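Local atomic coordinates of putative platelet activating factor (Streptococcus pneumoniae, PDB entry 2HSJ), a protein that probably hydrolyses ester bonds in lipids or other acylated substrates, as a member of the GDSL-like lipase/acylhydrolase family of SGNH hydrolases. Residues D[19-24]-D[63-68]; D[36-41]-D[79-84]; D[133-138]-D[146-151]. All blocks are in the same frame, centred on the assembly; numbering follows the deposited sequence. Where two conformers were deposited one is given.

Contact 1 (D[19-24]-D[63-68]); sequences KIQTKY and RGIRGY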
loop_
_atom_site.group_PDB
_atom_site.type_symbol
_atom_site.label_atom_id
_atom_site.label_comp_id
_atom_site.label_asym_id
_atom_site.label_seq_id
_atom_site.Cartn_x
_atom_site.Cartn_y
_atom_site.Cartn_z
ATOM N N LYS D 19 -25.291 12.604 2.700
ATOM C CA LYS D 19 -24.367 12.188 3.769
ATOM C C LYS D 19 -23.185 11.392 3.207
ATOM O O LYS D 19 -22.052 11.551 3.658
ATOM C CB LYS D 19 -25.092 11.358 4.825
ATOM C CG LYS D 19 -25.977 12.200 5.725
ATOM C CD LYS D 19 -27.046 11.365 6.464
ATOM C CE LYS D 19 -26.453 10.219 7.284
ATOM N NZ LYS D 19 -27.522 9.417 7.989
ATOM N N ILE D 20 -23.464 10.508 2.252
ATOM C CA ILE D 20 -22.374 9.710 1.689
ATOM C C ILE D 20 -21.461 10.570 0.823
ATOM O O ILE D 20 -20.244 10.419 0.879
ATOM C CB ILE D 20 -22.884 8.477 0.930
ATOM C CG1 ILE D 20 -23.614 7.560 1.914
ATOM C CG2 ILE D 20 -21.721 7.765 0.244
ATOM C CD1 ILE D 20 -24.544 6.526 1.250
ATOM N N GLN D 21 -22.041 11.511 0.075
ATOM C CA GLN D 21 -21.196 12.430 -0.686
ATOM C C GLN D 21 -20.233 13.235 0.214
ATOM O O GLN D 21 -19.051 13.423 -0.111
ATOM C CB GLN D 21 -22.096 13.356 -1.503
ATOM C CG GLN D 21 -22.785 12.637 -2.625
ATOM C CD GLN D 21 -23.952 13.391 -3.222
ATOM O OE1 GLN D 21 -24.525 14.280 -2.583
ATOM N NE2 GLN D 21 -24.339 13.006 -4.448
ATOM N N THR D 22 -20.739 13.677 1.365
ATOM C CA THR D 22 -19.920 14.421 2.303
ATOM C C THR D 22 -18.781 13.540 2.849
ATOM O O THR D 22 -17.616 13.955 2.935
ATOM C CB THR D 22 -20.799 14.960 3.437
ATOM O OG1 THR D 22 -21.705 15.940 2.882
ATOM C CG2 THR D 22 -19.933 15.589 4.551
ATOM N N LYS D 23 -19.141 12.314 3.185
ATOM C CA LYS D 23 -18.186 11.321 3.675
ATOM C C LYS D 23 -17.078 11.119 2.638
ATOM O O LYS D 23 -15.881 11.196 2.962
ATOM C CB LYS D 23 -18.928 10.010 3.920
ATOM C CG LYS D 23 -18.072 8.891 4.542
ATOM C CD LYS D 23 -18.780 7.565 4.613
ATOM C CE LYS D 23 -18.028 6.574 5.516
ATOM N NZ LYS D 23 -18.662 5.192 5.474
ATOM N N TYR D 24 -17.462 10.882 1.385
ATOM C CA TYR D 24 -16.468 10.665 0.351
ATOM C C TYR D 24 -15.592 11.892 0.115
ATOM O O TYR D 24 -14.386 11.763 -0.071
ATOM C CB TYR D 24 -17.186 10.326 -0.933
ATOM C CG TYR D 24 -17.765 8.920 -1.000
ATOM C CD1 TYR D 24 -17.444 7.934 -0.039
ATOM C CD2 TYR D 24 -18.621 8.562 -2.039
ATOM C CE1 TYR D 24 -17.971 6.616 -0.140
ATOM C CE2 TYR D 24 -19.146 7.280 -2.140
ATOM C CZ TYR D 24 -18.815 6.306 -1.212
ATOM O OH TYR D 24 -19.339 5.023 -1.328
ATOM N N ARG D 63 -16.581 3.905 -4.402
ATOM C CA ARG D 63 -17.224 5.212 -4.435
ATOM C C ARG D 63 -18.637 5.057 -5.028
ATOM O O ARG D 63 -19.091 5.889 -5.806
ATOM C CB ARG D 63 -16.366 6.230 -5.232
ATOM C CG ARG D 63 -15.125 6.750 -4.448
ATOM C CD ARG D 63 -15.578 7.620 -3.290
ATOM N NE ARG D 63 -14.502 8.231 -2.498
ATOM C CZ ARG D 63 -13.914 7.609 -1.468
ATOM N NH1 ARG D 63 -14.259 6.358 -1.132
ATOM N NH2 ARG D 63 -12.951 8.241 -0.765
ATOM N N GLY D 64 -19.347 4.026 -4.580
ATOM C CA GLY D 64 -20.749 3.855 -5.000
ATOM C C GLY D 64 -21.718 4.503 -4.020
ATOM O O GLY D 64 -21.403 4.696 -2.833
ATOM N N ILE D 65 -22.908 4.834 -4.516
ATOM C CA ILE D 65 -23.958 5.419 -3.682
ATOM C C ILE D 65 -25.317 4.860 -4.078
ATOM O O ILE D 65 -25.712 4.911 -5.260
ATOM C CB ILE D 65 -24.003 6.966 -3.783
ATOM C CG1 ILE D 65 -22.650 7.558 -3.401
ATOM C CG2 ILE D 65 -25.153 7.533 -2.920
ATOM C CD1 ILE D 65 -22.604 9.067 -3.218
ATOM N N ARG D 66 -26.041 4.345 -3.088
ATOM C CA ARG D 66 -27.372 3.795 -3.331
ATOM C C ARG D 66 -28.268 4.795 -4.043
ATOM O O ARG D 66 -28.192 6.005 -3.820
ATOM C CB ARG D 66 -28.020 3.397 -2.010
ATOM C CG ARG D 66 -28.357 4.646 -1.130
ATOM C CD ARG D 66 -28.542 4.342 0.304
ATOM N NE ARG D 66 -27.287 3.984 0.941
ATOM C CZ ARG D 66 -27.179 3.810 2.245
ATOM N NH1 ARG D 66 -28.248 4.008 3.018
ATOM N NH2 ARG D 66 -26.025 3.455 2.774
ATOM N N GLY D 67 -29.088 4.266 -4.940
ATOM C CA GLY D 67 -30.078 5.054 -5.637
ATOM C C GLY D 67 -29.523 5.999 -6.697
ATOM O O GLY D 67 -30.282 6.815 -7.251
ATOM N N TYR D 68 -28.227 5.898 -7.019
ATOM C CA TYR D 68 -27.623 6.921 -7.892
ATOM C C TYR D 68 -28.102 6.746 -9.326
ATOM O O TYR D 68 -28.423 5.643 -9.754
ATOM C CB TYR D 68 -26.112 6.789 -7.898
ATOM C CG TYR D 68 -25.335 8.028 -7.488
ATOM C CD1 TYR D 68 -25.847 8.952 -6.559
ATOM C CD2 TYR D 68 -24.030 8.231 -7.978
ATOM C CE1 TYR D 68 -25.063 10.062 -6.149
ATOM C CE2 TYR D 68 -23.263 9.304 -7.567
ATOM C CZ TYR D 68 -23.770 10.191 -6.663
ATOM O OH TYR D 68 -23.009 11.248 -6.270
#
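Tyr24 and Arg63 stack where helix 3-30 lies against the end of strand 60-64, an outer strand of the parallel sheet of this SGNH-type alpha/beta fold, and against the loop after it. The Arg63 guanidinium is flat on the ring, planes 8° apart, but slipped toward CD1, so the cation-pi contact is off-centre. Arg63 CD, a CH-pi partner, sits over the face proper, 3.5 Å from the Tyr24 centroid; a turn about CB-CG (chi2 -68°) folds the arginine back along the ring. Its NH2 also forms a salt bridge to Glu52 of the second subunit.

Ile20 CG2 lies over the opposite face of the Tyr24 ring, near its rim, and meets Ile65 CG1 at 3.8 Å. That same CG1 touches Tyr24 CE2 at 3.7 Å. Ile20 CD1 rests over one face of the Arg66 guanidinium, whose charge is paired with Glu46.

Two polar contacts flank Ile65, which opens a type II turn ending at Tyr68. Gln21 NE2 comes in at the edge of the Tyr68 ring and donates to its OH (2.9 Å, 163°); that hydroxyl also bonds to His80. Tyr24 OH donates to Gly64 O at 2.6 Å, with the carbonyl oxygen at the ring edge.

Contact 2 (D[36-41]-D[79-84]); sequences NILFIG and AHLYGG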
loop_
_atom_site.group_PDB
_atom_site.type_symbol
_atom_site.label_atom_id
_atom_site.label_comp_id
_atom_site.label_asym_id
_atom_site.label_seq_id
_atom_site.Cartn_x
_atom_site.Cartn_y
_atom_site.Cartn_z
ATOM N N ASN D 36 -5.916 2.100 -6.888
ATOM C CA ASN D 36 -5.511 1.636 -8.204
ATOM C C ASN D 36 -6.731 1.582 -9.119
ATOM O O ASN D 36 -6.651 1.904 -10.314
ATOM C CB ASN D 36 -4.812 0.282 -8.091
ATOM C CG ASN D 36 -4.392 -0.268 -9.442
ATOM O OD1 ASN D 36 -5.085 -1.124 -10.012
ATOM N ND2 ASN D 36 -3.265 0.250 -9.993
ATOM N N ILE D 37 -7.865 1.171 -8.539
ATOM C CA ILE D 37 -9.134 1.108 -9.244
ATOM C C ILE D 37 -10.137 1.863 -8.365
ATOM O O ILE D 37 -10.174 1.654 -7.131
ATOM C CB ILE D 37 -9.614 -0.373 -9.406
ATOM C CG1 ILE D 37 -8.486 -1.262 -9.959
ATOM C CG2 ILE D 37 -10.942 -0.460 -10.159
ATOM C CD1 ILE D 37 -8.146 -1.102 -11.371
ATOM N N LEU D 38 -10.914 2.758 -8.980
ATOM C CA LEU D 38 -12.080 3.330 -8.314
ATOM C C LEU D 38 -13.323 2.667 -8.879
ATOM O O LEU D 38 -13.501 2.659 -10.112
ATOM C CB LEU D 38 -12.156 4.836 -8.576
ATOM C CG LEU D 38 -11.126 5.686 -7.826
ATOM C CD1 LEU D 38 -10.967 7.046 -8.468
ATOM C CD2 LEU D 38 -11.508 5.918 -6.352
ATOM N N PHE D 39 -14.184 2.109 -8.022
ATOM C CA PHE D 39 -15.485 1.593 -8.470
ATOM C C PHE D 39 -16.504 2.674 -8.167
ATOM O O PHE D 39 -16.655 3.077 -7.014
ATOM C CB PHE D 39 -15.864 0.301 -7.726
ATOM C CG PHE D 39 -15.572 -0.964 -8.499
ATOM C CD1 PHE D 39 -14.263 -1.349 -8.740
ATOM C CD2 PHE D 39 -16.606 -1.766 -8.968
ATOM C CE1 PHE D 39 -13.976 -2.522 -9.439
ATOM C CE2 PHE D 39 -16.323 -2.931 -9.689
ATOM C CZ PHE D 39 -15.016 -3.301 -9.917
ATOM N N ILE D 40 -17.161 3.162 -9.216
ATOM C CA ILE D 40 -18.136 4.250 -9.091
ATOM C C ILE D 40 -19.481 3.771 -9.627
ATOM O O ILE D 40 -19.566 3.059 -10.632
ATOM C CB ILE D 40 -17.656 5.515 -9.900
ATOM C CG1 ILE D 40 -16.314 5.994 -9.336
ATOM C CG2 ILE D 40 -18.709 6.620 -9.900
ATOM C CD1 ILE D 40 -15.727 7.118 -10.169
ATOM N N GLY D 41 -20.544 4.175 -8.956
ATOM C CA GLY D 41 -21.880 3.845 -9.461
ATOM C C GLY D 41 -22.945 3.846 -8.411
ATOM O O GLY D 41 -22.863 4.615 -7.452
ATOM N N ALA D 79 -16.961 14.005 -5.831
ATOM C CA ALA D 79 -16.972 13.170 -4.624
ATOM C C ALA D 79 -16.393 11.766 -4.897
ATOM O O ALA D 79 -16.078 11.022 -3.954
ATOM C CB ALA D 79 -18.399 13.069 -4.054
ATOM N N HIS D 80 -16.285 11.415 -6.179
ATOM C CA HIS D 80 -16.030 10.012 -6.541
ATOM C C HIS D 80 -14.643 9.790 -7.053
ATOM O O HIS D 80 -14.300 8.658 -7.387
ATOM C CB HIS D 80 -17.060 9.548 -7.566
ATOM C CG HIS D 80 -18.456 9.671 -7.051
ATOM N ND1 HIS D 80 -19.115 8.632 -6.426
ATOM C CD2 HIS D 80 -19.299 10.728 -7.019
ATOM C CE1 HIS D 80 -20.317 9.038 -6.053
ATOM N NE2 HIS D 80 -20.442 10.317 -6.366
ATOM N N LEU D 81 -13.829 10.858 -7.092
ATOM C CA LEU D 81 -12.497 10.781 -7.720
ATOM C C LEU D 81 -11.405 11.313 -6.801
ATOM O O LEU D 81 -11.487 12.466 -6.330
ATOM C CB LEU D 81 -12.484 11.584 -9.018
ATOM C CG LEU D 81 -13.449 11.144 -10.136
ATOM C CD1 LEU D 81 -13.501 12.188 -11.261
ATOM C CD2 LEU D 81 -13.032 9.803 -10.694
ATOM N N TYR D 82 -10.387 10.479 -6.551
ATOM C CA TYR D 82 -9.152 10.943 -5.924
ATOM C C TYR D 82 -8.039 9.973 -6.253
ATOM O O TYR D 82 -8.302 8.869 -6.779
ATOM C CB TYR D 82 -9.289 11.102 -4.418
ATOM C CG TYR D 82 -9.196 9.831 -3.597
ATOM C CD1 TYR D 82 -8.021 9.496 -2.916
ATOM C CD2 TYR D 82 -10.303 8.977 -3.465
ATOM C CE1 TYR D 82 -7.929 8.369 -2.114
ATOM C CE2 TYR D 82 -10.214 7.817 -2.682
ATOM C CZ TYR D 82 -9.015 7.502 -2.016
ATOM O OH TYR D 82 -8.910 6.384 -1.199
ATOM N N GLY D 83 -6.816 10.401 -5.961
ATOM C CA GLY D 83 -5.648 9.557 -6.086
ATOM C C GLY D 83 -4.636 10.081 -7.068
ATOM O O GLY D 83 -4.976 10.785 -8.025
ATOM N N GLY D 84 -3.396 9.700 -6.835
ATOM C CA GLY D 84 -2.304 10.086 -7.713
ATOM C C GLY D 84 -1.907 9.058 -8.756
ATOM O O GLY D 84 -0.995 9.334 -9.563
#
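Ile40 and Leu38 reach from one face of strand 37-41 onto the loop 79-84, and no hydrogen bond joins the two segments. Three methyls meet side chain to side chain. Ile40 CD1 meets Leu81 CD2 at 3.8 Å, and the same leucine methyl lies 4.1 Å from Leu38 CD1, bridging the two strand side chains. Ile40 CG1 lies anti to its own carbonyl carbon (chi1 -61°), which carries CD1 out to the loop, while CG2 leaves by the other branch and approaches His80 ND1.

Methyl groups also press on loop carbonyls. Ile40 CD1 is 3.5 Å from His80 O, and Leu38 CD1 is 3.6 Å from Tyr82 O. Both oxygens are buried here without a hydrogen-bonding partner in the model, a polar cost set against the apolar packing.

The two ring residues, His80 and Tyr82, complete the packing. Leu38 CD2 approaches the Tyr82 ring obliquely, 4.3 Å from CE2, while the Tyr82 hydroxyl bonds to Ser31. His80 packs its CB on Ile40 CD1 at 3.8 Å and spends its ring nitrogens on Tyr68 OH and Arg63 O.

In the sheet, strand 37-41 lies between strands 60-64 and 88-92. The connection from 60-64 to 88-92, through helix 70-75 and this loop, passes strand 37-41 on the way, a parallel beta-alpha-beta crossover of the layered alpha/beta fold.

Contact 3 (D[133-138]-D[146-151]); sequences LPVNER and YIRSNE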
loop_
_atom_site.group_PDB
_atom_site.type_symbol
_atom_site.label_atom_id
_atom_site.label_comp_id
_atom_site.label_asym_id
_atom_site.label_seq_id
_atom_site.Cartn_x
_atom_site.Cartn_y
_atom_site.Cartn_z
ATOM N N LEU D 133 -26.811 -4.330 -15.429
ATOM C CA LEU D 133 -27.052 -5.741 -15.163
ATOM C C LEU D 133 -28.509 -6.128 -15.444
ATOM O O LEU D 133 -29.396 -5.270 -15.410
ATOM C CB LEU D 133 -26.694 -6.078 -13.715
ATOM C CG LEU D 133 -25.347 -5.579 -13.198
ATOM C CD1 LEU D 133 -25.081 -6.144 -11.802
ATOM C CD2 LEU D 133 -24.260 -5.989 -14.133
ATOM N N PRO D 134 -28.779 -7.428 -15.692
ATOM C CA PRO D 134 -30.170 -7.889 -15.892
ATOM C C PRO D 134 -30.957 -7.846 -14.581
ATOM O O PRO D 134 -30.370 -7.798 -13.483
ATOM C CB PRO D 134 -30.019 -9.345 -16.354
ATOM C CG PRO D 134 -28.665 -9.762 -15.789
ATOM C CD PRO D 134 -27.798 -8.532 -15.730
ATOM N N VAL D 135 -32.275 -7.865 -14.721
ATOM C CA VAL D 135 -33.185 -8.031 -13.616
ATOM C C VAL D 135 -33.880 -9.377 -13.754
ATOM O O VAL D 135 -33.833 -10.021 -14.814
ATOM C CB VAL D 135 -34.223 -6.892 -13.571
ATOM C CG1 VAL D 135 -33.520 -5.586 -13.279
ATOM C CG2 VAL D 135 -35.046 -6.822 -14.882
ATOM N N ASN D 136 -34.541 -9.794 -12.679
ATOM C CA ASN D 136 -35.368 -10.991 -12.719
ATOM C C ASN D 136 -36.811 -10.550 -12.800
ATOM O O ASN D 136 -37.288 -9.789 -11.954
ATOM C CB ASN D 136 -35.087 -11.896 -11.519
ATOM C CG ASN D 136 -35.765 -13.254 -11.653
ATOM O OD1 ASN D 136 -36.981 -13.336 -11.663
ATOM N ND2 ASN D 136 -34.970 -14.322 -11.784
ATOM N N GLU D 137 -37.498 -11.034 -13.841
ATOM C CA GLU D 137 -38.841 -10.558 -14.163
ATOM C C GLU D 137 -39.954 -11.399 -13.511
ATOM O O GLU D 137 -41.135 -11.172 -13.783
ATOM C CB GLU D 137 -39.021 -10.432 -15.694
ATOM C CG GLU D 137 -38.209 -9.270 -16.310
ATOM C CD GLU D 137 -38.311 -9.184 -17.840
ATOM O OE1 GLU D 137 -39.002 -10.035 -18.441
ATOM O OE2 GLU D 137 -37.723 -8.250 -18.442
ATOM N N ARG D 138 -39.592 -12.343 -12.636
ATOM C CA ARG D 138 -40.602 -13.166 -11.935
ATOM C C ARG D 138 -41.520 -12.256 -11.130
ATOM O O ARG D 138 -41.081 -11.235 -10.601
ATOM C CB ARG D 138 -39.956 -14.206 -11.011
ATOM C CG ARG D 138 -39.367 -15.433 -11.731
ATOM C CD ARG D 138 -38.562 -16.335 -10.770
ATOM N NE ARG D 138 -39.363 -16.875 -9.665
ATOM C CZ ARG D 138 -40.118 -17.972 -9.729
ATOM N NH1 ARG D 138 -40.202 -18.676 -10.855
ATOM N NH2 ARG D 138 -40.803 -18.359 -8.658
ATOM N N TYR D 146 -39.737 -3.116 -10.591
ATOM C CA TYR D 146 -40.535 -1.977 -11.032
ATOM C C TYR D 146 -40.586 -1.937 -12.565
ATOM O O TYR D 146 -40.776 -2.974 -13.217
ATOM C CB TYR D 146 -39.974 -0.688 -10.408
ATOM C CG TYR D 146 -40.893 0.503 -10.490
ATOM C CD1 TYR D 146 -42.235 0.388 -10.158
ATOM C CD2 TYR D 146 -40.400 1.749 -10.867
ATOM C CE1 TYR D 146 -43.097 1.497 -10.244
ATOM C CE2 TYR D 146 -41.234 2.854 -10.954
ATOM C CZ TYR D 146 -42.580 2.723 -10.637
ATOM O OH TYR D 146 -43.400 3.822 -10.720
ATOM N N ILE D 147 -40.429 -0.773 -13.165
ATOM C CA ILE D 147 -40.602 -0.675 -14.618
ATOM C C ILE D 147 -39.375 -1.129 -15.452
ATOM O O ILE D 147 -39.384 -1.043 -16.678
ATOM C CB ILE D 147 -41.045 0.751 -15.045
ATOM C CG1 ILE D 147 -39.930 1.772 -14.756
ATOM C CG2 ILE D 147 -42.397 1.126 -14.379
ATOM C CD1 ILE D 147 -40.251 3.199 -15.287
ATOM N N ARG D 148 -38.323 -1.600 -14.794
ATOM C CA ARG D 148 -37.176 -2.118 -15.535
ATOM C C ARG D 148 -37.579 -3.394 -16.267
ATOM O O ARG D 148 -38.422 -4.171 -15.782
ATOM C CB ARG D 148 -36.039 -2.434 -14.574
ATOM C CG ARG D 148 -35.542 -1.260 -13.772
ATOM C CD ARG D 148 -34.568 -1.745 -12.686
ATOM N NE ARG D 148 -34.133 -0.639 -11.834
ATOM C CZ ARG D 148 -34.890 -0.076 -10.901
ATOM N NH1 ARG D 148 -36.146 -0.488 -10.686
ATOM N NH2 ARG D 148 -34.410 0.917 -10.177
ATOM N N SER D 149 -36.975 -3.610 -17.436
ATOM C CA SER D 149 -37.148 -4.865 -18.181
ATOM C C SER D 149 -35.829 -5.166 -18.836
ATOM O O SER D 149 -35.027 -4.257 -19.060
ATOM C CB SER D 149 -38.229 -4.748 -19.250
ATOM O OG SER D 149 -37.788 -3.977 -20.355
ATOM N N ASN D 150 -35.591 -6.444 -19.127
ATOM C CA ASN D 150 -34.345 -6.828 -19.760
ATOM C C ASN D 150 -34.244 -6.359 -21.207
ATOM O O ASN D 150 -33.134 -6.167 -21.709
ATOM C CB ASN D 150 -34.092 -8.333 -19.592
ATOM C CG ASN D 150 -33.786 -8.707 -18.146
ATOM O OD1 ASN D 150 -32.883 -8.125 -17.536
ATOM N ND2 ASN D 150 -34.557 -9.654 -17.581
ATOM N N GLU D 151 -35.384 -6.138 -21.866
ATOM C CA GLU D 151 -35.353 -5.553 -23.222
ATOM C C GLU D 151 -34.862 -4.100 -23.182
ATOM O O GLU D 151 -34.031 -3.710 -24.008
ATOM C CB GLU D 151 -36.704 -5.666 -23.932
ATOM C CG GLU D 151 -37.307 -7.079 -23.906
ATOM C CD GLU D 151 -38.264 -7.283 -22.726
ATOM O OE1 GLU D 151 -39.481 -7.173 -22.980
ATOM O OE2 GLU D 151 -37.828 -7.522 -21.556
#
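Pro134 and Asn150 bring their CA atoms to 5.8 Å where the loop after strand 126-130 runs past the start of helix 150-164, the directions 134-137 and 148-151 lying 105° apart. The site is a helix N-terminus with Ser149 as N-cap: its OG caps the backbone N of Lys152. Glu137 adds to this from the other segment. Its extended chain puts OE2 on Asn150 N at 2.9 Å, nearly along the carboxylate C-O axis and almost straight (172°), so an acidic group meets the first turn of the helix where backbone N-H groups point outward.

The Asn150 side chain grips the backbone of Val135 with both ends of its amide. OD1 accepts from Val135 N at 2.9 Å, in the carbonyl plane on a lone pair, and ND2 returns a bond to Val135 O, also 2.9 Å, with the oxygen in the amide plane. Two bonds to one residue should hold the amide against flipping. Pro134 CB lies beside the same OD1, 3.3 Å away.

Glu137 OE2 and Glu151 OE2 stand 3.2 Å apart, two acceptors of like charge; the proximity would probably raise the pKa of one of the two carboxylates, and Glu151 is exposed to solvent. Asn136 OD1 accepts from Arg138 N, an Asx turn within segment 133-138. Arg148, whose guanidinium bonds to Val145 O and Asn96 OD1, lays its CD across Val135 CG1 at 4.0 Å.

Overall arrangement
Contacts 1 and 2 form one continuous region, centre to centre about 12 Å apart; the centre of contact 3 is about 24 Å from that of contact 1 and about 28 Å from that of contact 2, across the chain's centre from the latter. Along the chain the segments of the first two alternate, and contact 3 follows both. Strands 60-64 and 37-41 are neighbours in the five-stranded parallel sheet, with a backbone hydrogen bond between Arg63 N and Phe39 O; another links Tyr68 OH and His80 NE2. Helix 3-30 packs at the edge strand 60-64 and loop 79-84 on its neighbour 37-41. Contact 3 joins the loop after strand 126-130 to the start of helix 150-164.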